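Local coordinates for takeout-like protein 1 (Epiphyas postvittana, PDB 3E8T) that probably carries hydrophobic ligands in insects, holding a ubiquinone-8 molecule along an internal tunnel, at residues A[40-45]-A[198-203]; A[61-66]-A[89-94]. One frame throughout, in Å; residues are numbered along the deposited sequence. Where two conformers were deposited one is given.

Contact 1: A[40-45]-A[198-203]. With UQ8 (Ubiquinone-8), chain B.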
loop_
_atom_site.group_PDB
_atom_site.type_symbol
_atom_site.label_atom_id
_atom_site.label_comp_id
_atom_site.label_asym_id
_atom_site.label_seq_id
_atom_site.Cartn_x
_atom_site.Cartn_y
_atom_site.Cartn_z
ATOM N N ASP A 40 -1.305 -2.064 9.904
ATOM C CA ASP A 40 -2.772 -2.120 9.791
ATOM C C ASP A 40 -3.297 -1.854 11.202
ATOM O O ASP A 40 -3.257 -2.737 12.057
ATOM C CB ASP A 40 -3.309 -3.440 9.197
ATOM C CG ASP A 40 -4.816 -3.353 8.863
ATOM O OD1 ASP A 40 -5.468 -2.335 9.233
ATOM O OD2 ASP A 40 -5.387 -4.292 8.245
ATOM N N VAL A 41 -3.693 -0.629 11.501
ATOM C CA VAL A 41 -3.882 0.503 10.598
ATOM C C VAL A 41 -2.553 1.179 10.394
ATOM O O VAL A 41 -1.817 1.434 11.349
ATOM C CB VAL A 41 -4.904 1.462 11.202
ATOM C CG1 VAL A 41 -5.073 2.665 10.339
ATOM C CG2 VAL A 41 -6.272 0.795 11.333
ATOM N N LEU A 42 -2.194 1.434 9.154
ATOM C CA LEU A 42 -0.975 2.153 8.805
ATOM C C LEU A 42 -1.195 3.643 8.824
ATOM O O LEU A 42 -2.103 4.129 8.174
ATOM C CB LEU A 42 -0.520 1.755 7.401
ATOM C CG LEU A 42 0.717 2.421 6.819
ATOM C CD1 LEU A 42 1.987 2.112 7.617
ATOM C CD2 LEU A 42 0.920 2.081 5.354
ATOM N N ASP A 43 -0.362 4.349 9.599
ATOM C CA ASP A 43 -0.370 5.794 9.582
ATOM C C ASP A 43 0.452 6.280 8.393
ATOM O O ASP A 43 1.582 5.884 8.203
ATOM C CB ASP A 43 0.174 6.325 10.926
ATOM C CG ASP A 43 -0.881 6.340 12.021
ATOM O OD1 ASP A 43 -1.818 7.137 11.900
ATOM O OD2 ASP A 43 -0.795 5.559 13.014
ATOM N N LEU A 44 -0.157 7.102 7.569
ATOM C CA LEU A 44 0.521 7.695 6.427
ATOM C C LEU A 44 1.085 9.044 6.819
ATOM O O LEU A 44 0.400 9.834 7.472
ATOM C CB LEU A 44 -0.471 7.887 5.263
ATOM C CG LEU A 44 -1.189 6.604 4.855
ATOM C CD1 LEU A 44 -2.273 6.878 3.817
ATOM C CD2 LEU A 44 -0.190 5.540 4.337
ATOM N N ASP A 45 2.286 9.357 6.385
ATOM C CA ASP A 45 2.795 10.690 6.594
ATOM C C ASP A 45 1.937 11.662 5.777
ATOM O O ASP A 45 1.389 11.315 4.748
ATOM C CB ASP A 45 4.273 10.779 6.186
ATOM C CG ASP A 45 5.200 10.028 7.121
ATOM O OD1 ASP A 45 4.753 9.531 8.150
ATOM O OD2 ASP A 45 6.388 9.939 6.748
ATOM N N ALA A 198 3.339 2.534 0.278
ATOM C CA ALA A 198 4.392 1.604 -0.099
ATOM C C ALA A 198 5.756 1.998 0.448
ATOM O O ALA A 198 6.548 1.155 0.840
ATOM C CB ALA A 198 4.455 1.471 -1.630
ATOM N N LYS A 199 6.056 3.290 0.478
ATOM C CA LYS A 199 7.382 3.682 0.938
ATOM C C LYS A 199 7.579 3.298 2.404
ATOM O O LYS A 199 8.663 2.834 2.798
ATOM C CB LYS A 199 7.620 5.178 0.717
ATOM C CG LYS A 199 6.834 6.123 1.582
ATOM C CD LYS A 199 6.915 7.510 0.930
ATOM C CE LYS A 199 6.635 8.643 1.850
ATOM N NZ LYS A 199 6.698 9.927 1.081
ATOM N N LYS A 200 6.518 3.413 3.207
ATOM C CA LYS A 200 6.565 3.054 4.622
ATOM C C LYS A 200 6.649 1.548 4.814
ATOM O O LYS A 200 7.424 1.056 5.640
ATOM C CB LYS A 200 5.325 3.596 5.345
ATOM C CG LYS A 200 5.315 3.428 6.849
ATOM C CD LYS A 200 4.511 4.540 7.486
ATOM C CE LYS A 200 4.450 4.400 8.986
ATOM N NZ LYS A 200 3.893 5.644 9.622
ATOM N N ILE A 201 5.810 0.815 4.100
ATOM C CA ILE A 201 5.834 -0.630 4.186
ATOM C C ILE A 201 7.188 -1.188 3.744
ATOM O O ILE A 201 7.759 -2.062 4.417
ATOM C CB ILE A 201 4.682 -1.248 3.382
ATOM C CG1 ILE A 201 3.335 -0.798 3.972
ATOM C CG2 ILE A 201 4.762 -2.766 3.340
ATOM C CD1 ILE A 201 2.163 -0.944 3.090
ATOM N N PHE A 202 7.723 -0.708 2.632
ATOM C CA PHE A 202 9.016 -1.183 2.180
ATOM C C PHE A 202 10.107 -0.939 3.201
ATOM O O PHE A 202 10.952 -1.796 3.467
ATOM C CB PHE A 202 9.386 -0.498 0.851
ATOM C CG PHE A 202 10.703 -0.916 0.295
ATOM C CD1 PHE A 202 10.840 -2.113 -0.371
ATOM C CD2 PHE A 202 11.808 -0.113 0.464
ATOM C CE1 PHE A 202 12.072 -2.471 -0.887
ATOM C CE2 PHE A 202 13.026 -0.487 -0.040
ATOM C CZ PHE A 202 13.135 -1.656 -0.720
ATOM N N LYS A 203 10.147 0.262 3.768
ATOM C CA LYS A 203 11.169 0.565 4.746
ATOM C C LYS A 203 11.091 -0.416 5.926
ATOM O O LYS A 203 12.110 -0.867 6.440
ATOM C CB LYS A 203 11.026 2.004 5.205
ATOM C CG LYS A 203 12.041 2.470 6.196
ATOM C CD LYS A 203 11.692 3.841 6.631
ATOM C CE LYS A 203 10.547 3.804 7.612
ATOM N NZ LYS A 203 9.642 4.972 7.438
HETATM C C45 UQ8 B . -10.594 14.339 -3.210
HETATM C C44 UQ8 B . -10.669 13.849 -4.658
HETATM C C46 UQ8 B . -11.833 14.520 -5.339
HETATM C C43 UQ8 B . -10.788 12.341 -4.773
HETATM C C42 UQ8 B . -9.794 11.627 -3.844
HETATM C C41 UQ8 B . -8.380 11.821 -4.374
HETATM C C39 UQ8 B . -7.613 10.517 -4.305
HETATM C C40 UQ8 B . -6.292 10.408 -3.547
HETATM C C38 UQ8 B . -8.072 9.428 -4.996
HETATM C C37 UQ8 B . -7.460 8.183 -5.002
HETATM C C36 UQ8 B . -8.479 7.231 -5.627
HETATM C C34 UQ8 B . -8.056 5.775 -5.558
HETATM C C35 UQ8 B . -9.029 4.857 -5.927
HETATM C C33 UQ8 B . -6.802 5.409 -5.075
HETATM C C32 UQ8 B . -6.247 4.137 -4.978
HETATM C C31 UQ8 B . -5.193 4.159 -3.840
HETATM C C29 UQ8 B . -4.389 2.871 -3.735
HETATM C C30 UQ8 B . -3.835 2.182 -5.023
HETATM C C28 UQ8 B . -4.151 2.305 -2.487
HETATM C C27 UQ8 B . -3.438 1.135 -2.258
HETATM C C26 UQ8 B . -2.729 1.159 -0.896
HETATM C C24 UQ8 B . -2.153 -0.220 -0.559
HETATM C C25 UQ8 B . -3.087 -1.401 -0.240
HETATM C C23 UQ8 B . -0.787 -0.401 -0.549
HETATM C C22 UQ8 B . -0.092 -1.577 -0.257
HETATM C C21 UQ8 B . 1.405 -1.407 -0.516
HETATM C C19 UQ8 B . 2.209 -2.706 -0.570
HETATM C C20 UQ8 B . 3.657 -2.481 -1.004
HETATM C C18 UQ8 B . 2.098 -3.544 0.711
HETATM C C17 UQ8 B . 2.999 -4.786 0.650
HETATM C C16 UQ8 B . 2.584 -5.878 1.651
HETATM C C14 UQ8 B . 3.726 -6.878 1.789
HETATM C C15 UQ8 B . 4.523 -7.279 0.534
HETATM C C13 UQ8 B . 4.079 -7.409 3.028
HETATM C C12 UQ8 B . 5.130 -8.308 3.193
HETATM C C11 UQ8 B . 4.949 -9.255 4.398
HETATM C C9 UQ8 B . 5.738 -10.564 4.208
HETATM C C10 UQ8 B . 6.830 -10.442 3.132
HETATM C C8 UQ8 B . 6.329 -10.981 5.553
HETATM C C7 UQ8 B . 7.853 -10.838 5.605
HETATM C C6 UQ8 B . 8.603 -12.044 4.989
HETATM C C1 UQ8 B . 9.693 -11.813 4.142
HETATM C C1M UQ8 B . 10.060 -10.493 3.880
HETATM C C2 UQ8 B . 10.407 -12.865 3.555
HETATM O O2 UQ8 B . 11.371 -12.659 2.812
HETATM C C3 UQ8 B . 10.043 -14.176 3.815
HETATM O O3 UQ8 B . 10.740 -15.199 3.244
HETATM C C3M UQ8 B . 11.882 -15.518 4.038
HETATM C C4 UQ8 B . 8.961 -14.440 4.646
HETATM O O4 UQ8 B . 8.617 -15.740 4.891
HETATM C C4M UQ8 B . 8.424 -16.454 3.660
HETATM C C5 UQ8 B . 8.246 -13.383 5.227
HETATM O O5 UQ8 B . 7.297 -13.648 5.969
HETATM O O HOH W 1 6.129 7.679 9.518
#
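Lys200 reaches from the helix to the backbone of the strand and gives the contact its one direct hydrogen bond: NZ donates to the backbone O of Asp43 at 2.7 Å. The ammonium comes in 32° off the carbonyl plane, with a C=O...N angle of 138°. The same NZ is joined to Asp45 through a water, which accepts from Lys200 and donates to OD1 of Asp45; with NZ and OD1 4.2 Å apart, the opposite charges probably attract, though the gap is beyond a salt bridge. The carboxylate of Asp43 turns elsewhere, pairing with Lys62.

Apolar contacts lie beneath the polar ones. CG of Lys200 stands anti to the backbone N (chi1 -174°) and the chain beyond it is extended, which carries its methylenes along Leu42 in the opposite direction to the leucine; CD1 of Leu42 sits 3.5 Å from CD of Lys200. The other methyl, CD2, meets CD1 of Ile201 at 4.0 Å. That isoleucine methyl also faces the ligand, 3.5 Å from C18 of ubiquinone-8, so Ile201 lies between Leu42 and this part of the tail.

Strand 42-51 and helix 182-211 thus close one side of the ligand tunnel: Leu42 and Leu44 also rest on Ala197, strand 54-77 pairs with 42-51 and touches Ile201 through Leu66, and strand 139-153 packs against Ala198 through Tyr146 and Val148.

Contact 2: A[61-66]-A[89-94]. With UQ8 (Ubiquinone-8), chain B.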
loop_
_atom_site.group_PDB
_atom_site.type_symbol
_atom_site.label_atom_id
_atom_site.label_comp_id
_atom_site.label_asym_id
_atom_site.label_seq_id
_atom_site.Cartn_x
_atom_site.Cartn_y
_atom_site.Cartn_z
ATOM N N GLY A 61 -3.472 10.599 7.618
ATOM C CA GLY A 61 -3.956 9.540 6.763
ATOM C C GLY A 61 -3.789 8.170 7.394
ATOM O O GLY A 61 -2.828 7.919 8.118
ATOM N N LYS A 62 -4.733 7.291 7.110
ATOM C CA LYS A 62 -4.772 5.958 7.630
ATOM C C LYS A 62 -5.157 4.978 6.545
ATOM O O LYS A 62 -6.128 5.202 5.842
ATOM C CB LYS A 62 -5.866 5.859 8.662
ATOM C CG LYS A 62 -5.829 6.835 9.807
ATOM C CD LYS A 62 -4.756 6.606 10.736
ATOM C CE LYS A 62 -4.948 7.523 11.997
ATOM N NZ LYS A 62 -4.107 7.042 13.107
ATOM N N LEU A 63 -4.436 3.883 6.472
ATOM C CA LEU A 63 -4.746 2.785 5.543
ATOM C C LEU A 63 -5.107 1.548 6.352
ATOM O O LEU A 63 -4.274 1.054 7.120
ATOM C CB LEU A 63 -3.553 2.475 4.620
ATOM C CG LEU A 63 -3.730 1.192 3.772
ATOM C CD1 LEU A 63 -4.729 1.439 2.694
ATOM C CD2 LEU A 63 -2.375 0.739 3.190
ATOM N N LYS A 64 -6.346 1.074 6.181
ATOM C CA LYS A 64 -6.815 -0.120 6.845
ATOM C C LYS A 64 -7.017 -1.201 5.825
ATOM O O LYS A 64 -7.499 -0.945 4.726
ATOM C CB LYS A 64 -8.102 0.137 7.617
ATOM C CG LYS A 64 -8.568 -1.068 8.537
ATOM C CD LYS A 64 -9.746 -0.724 9.542
ATOM C CE LYS A 64 -10.450 -1.988 10.094
ATOM N NZ LYS A 64 -11.647 -1.796 11.008
ATOM N N GLY A 65 -6.665 -2.426 6.185
ATOM C CA GLY A 65 -7.003 -3.605 5.423
ATOM C C GLY A 65 -5.863 -4.530 5.071
ATOM O O GLY A 65 -6.110 -5.670 4.625
ATOM N N LEU A 66 -4.600 -4.118 5.279
ATOM C CA LEU A 66 -3.477 -4.993 4.902
ATOM C C LEU A 66 -3.495 -6.334 5.651
ATOM O O LEU A 66 -3.040 -7.320 5.118
ATOM C CB LEU A 66 -2.130 -4.295 5.071
ATOM C CG LEU A 66 -0.905 -4.879 4.371
ATOM C CD1 LEU A 66 -1.125 -5.020 2.860
ATOM C CD2 LEU A 66 0.304 -3.965 4.632
ATOM N N LEU A 89 -6.665 -7.124 -1.901
ATOM C CA LEU A 89 -7.368 -6.849 -0.656
ATOM C C LEU A 89 -8.474 -5.835 -0.872
ATOM O O LEU A 89 -8.538 -5.207 -1.934
ATOM C CB LEU A 89 -6.387 -6.298 0.391
ATOM C CG LEU A 89 -5.816 -4.885 0.124
ATOM C CD1 LEU A 89 -5.275 -4.350 1.438
ATOM C CD2 LEU A 89 -4.745 -4.883 -0.926
ATOM N N ASP A 90 -9.370 -5.759 0.092
ATOM C CA ASP A 90 -10.209 -4.602 0.290
ATOM C C ASP A 90 -9.528 -3.678 1.249
ATOM O O ASP A 90 -8.923 -4.134 2.208
ATOM C CB ASP A 90 -11.594 -4.980 0.842
ATOM C CG ASP A 90 -12.394 -5.895 -0.079
ATOM O OD1 ASP A 90 -12.082 -5.998 -1.273
ATOM O OD2 ASP A 90 -13.367 -6.506 0.454
ATOM N N ALA A 91 -9.596 -2.371 1.005
ATOM C CA ALA A 91 -8.916 -1.432 1.879
ATOM C C ALA A 91 -9.719 -0.179 2.034
ATOM O O ALA A 91 -10.612 0.108 1.238
ATOM C CB ALA A 91 -7.598 -1.080 1.265
ATOM N N THR A 92 -9.384 0.561 3.069
ATOM C CA THR A 92 -9.969 1.872 3.267
ATOM C C THR A 92 -8.839 2.861 3.521
ATOM O O THR A 92 -7.880 2.549 4.211
ATOM C CB THR A 92 -11.035 1.920 4.426
ATOM O OG1 THR A 92 -12.209 1.158 4.100
ATOM C CG2 THR A 92 -11.545 3.303 4.632
ATOM N N VAL A 93 -8.972 4.048 2.954
ATOM C CA VAL A 93 -8.064 5.181 3.213
ATOM C C VAL A 93 -8.888 6.305 3.828
ATOM O O VAL A 93 -9.915 6.678 3.278
ATOM C CB VAL A 93 -7.374 5.657 1.943
ATOM C CG1 VAL A 93 -6.366 6.729 2.302
ATOM C CG2 VAL A 93 -6.704 4.513 1.201
ATOM N N LYS A 94 -8.453 6.765 4.986
ATOM C CA LYS A 94 -9.131 7.814 5.709
ATOM C C LYS A 94 -8.192 8.935 6.048
ATOM O O LYS A 94 -6.984 8.757 6.062
ATOM C CB LYS A 94 -9.766 7.266 7.007
ATOM C CG LYS A 94 -10.857 6.214 6.801
ATOM C CD LYS A 94 -11.420 5.723 8.174
ATOM C CE LYS A 94 -12.609 4.832 8.007
ATOM N NZ LYS A 94 -12.965 4.021 9.232
HETATM C C45 UQ8 B . -10.594 14.339 -3.210
HETATM C C44 UQ8 B . -10.669 13.849 -4.658
HETATM C C46 UQ8 B . -11.833 14.520 -5.339
HETATM C C43 UQ8 B . -10.788 12.341 -4.773
HETATM C C42 UQ8 B . -9.794 11.627 -3.844
HETATM C C41 UQ8 B . -8.380 11.821 -4.374
HETATM C C39 UQ8 B . -7.613 10.517 -4.305
HETATM C C40 UQ8 B . -6.292 10.408 -3.547
HETATM C C38 UQ8 B . -8.072 9.428 -4.996
HETATM C C37 UQ8 B . -7.460 8.183 -5.002
HETATM C C36 UQ8 B . -8.479 7.231 -5.627
HETATM C C34 UQ8 B . -8.056 5.775 -5.558
HETATM C C35 UQ8 B . -9.029 4.857 -5.927
HETATM C C33 UQ8 B . -6.802 5.409 -5.075
HETATM C C32 UQ8 B . -6.247 4.137 -4.978
HETATM C C31 UQ8 B . -5.193 4.159 -3.840
HETATM C C29 UQ8 B . -4.389 2.871 -3.735
HETATM C C30 UQ8 B . -3.835 2.182 -5.023
HETATM C C28 UQ8 B . -4.151 2.305 -2.487
HETATM C C27 UQ8 B . -3.438 1.135 -2.258
HETATM C C26 UQ8 B . -2.729 1.159 -0.896
HETATM C C24 UQ8 B . -2.153 -0.220 -0.559
HETATM C C25 UQ8 B . -3.087 -1.401 -0.240
HETATM C C23 UQ8 B . -0.787 -0.401 -0.549
HETATM C C22 UQ8 B . -0.092 -1.577 -0.257
HETATM C C21 UQ8 B . 1.405 -1.407 -0.516
HETATM C C19 UQ8 B . 2.209 -2.706 -0.570
HETATM C C20 UQ8 B . 3.657 -2.481 -1.004
HETATM C C18 UQ8 B . 2.098 -3.544 0.711
HETATM C C17 UQ8 B . 2.999 -4.786 0.650
HETATM C C16 UQ8 B . 2.584 -5.878 1.651
HETATM C C14 UQ8 B . 3.726 -6.878 1.789
HETATM C C15 UQ8 B . 4.523 -7.279 0.534
HETATM C C13 UQ8 B . 4.079 -7.409 3.028
HETATM C C12 UQ8 B . 5.130 -8.308 3.193
HETATM C C11 UQ8 B . 4.949 -9.255 4.398
HETATM C C9 UQ8 B . 5.738 -10.564 4.208
HETATM C C10 UQ8 B . 6.830 -10.442 3.132
HETATM C C8 UQ8 B . 6.329 -10.981 5.553
HETATM C C7 UQ8 B . 7.853 -10.838 5.605
HETATM C C6 UQ8 B . 8.603 -12.044 4.989
HETATM C C1 UQ8 B . 9.693 -11.813 4.142
HETATM C C1M UQ8 B . 10.060 -10.493 3.880
HETATM C C2 UQ8 B . 10.407 -12.865 3.555
HETATM O O2 UQ8 B . 11.371 -12.659 2.812
HETATM C C3 UQ8 B . 10.043 -14.176 3.815
HETATM O O3 UQ8 B . 10.740 -15.199 3.244
HETATM C C3M UQ8 B . 11.882 -15.518 4.038
HETATM C C4 UQ8 B . 8.961 -14.440 4.646
HETATM O O4 UQ8 B . 8.617 -15.740 4.891
HETATM C C4M UQ8 B . 8.424 -16.454 3.660
HETATM C C5 UQ8 B . 8.246 -13.383 5.227
HETATM O O5 UQ8 B . 7.297 -13.648 5.969
HETATM O O HOH W 2 -8.522 -6.348 3.741
#
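Neighbouring strands of an antiparallel beta hairpin, 54-77 and 82-100, meet here in the curled sheet that wraps the ubiquinone tail. Lys62 with Lys94 and Lys64 with Thr92 are hydrogen-bonded pairs, and in each the backbone N of either residue donates to the O of the other at 2.9 Å; Leu63 with Val93 is the non-hydrogen-bonded pair between them. The lysines and Thr92 share the outer face.

The inner face is apolar. CG of Leu63 lies anti to the backbone N (chi1 171°), and its two methyls divide the work: CD1 lies 3.9 Å from CG2 of Val93 and 4.1 Å from CB of Ala91, while CD2 approaches C24 of the ubiquinone at 3.9 Å. With an alanine in place of Leu63 both methyls go, and a gap would probably open beside Val93 and Ala91, leaving this stretch of isoprenoid less firmly held. Leu89 and Leu66 extend the lining, with CD2 of Leu89 3.9 Å from C25 of the ubiquinone and CD1 of Leu66 4.0 Å from its C16.

Regular pairing ends at Gly65, whose backbone angles (phi 128°, psi -11°) would jam a side chain against the preceding carbonyl O; a beta carbon would also run into O of Asp90. Past this point a water takes over, donating to O of Gly65 and to O of Asp90, at 2.7 Å from each.

Both contacts run from a polar outer side to an apolar side against the same ubiquinone tail: Leu42 and Ile201 of contact 1 and Leu63, Leu89 and Val93 of contact 2 are buried, while Asp45 in the first and Lys64 and Lys94 in the second lie at the surface. Contact 1 sets a helix on a strand through side chains, so its polar part rests on one lysine and a water; contact 2 is strand beside strand, held by paired backbone bonds, and buries more surface (413 against 247 Å²). Strands 42-51 and 54-77 are neighbours in the sheet, and Asp43 OD1 makes a salt bridge with Lys62 NZ at 2.6 Å. Both strands of contact 2 fall in the sequence between the segments of contact 1.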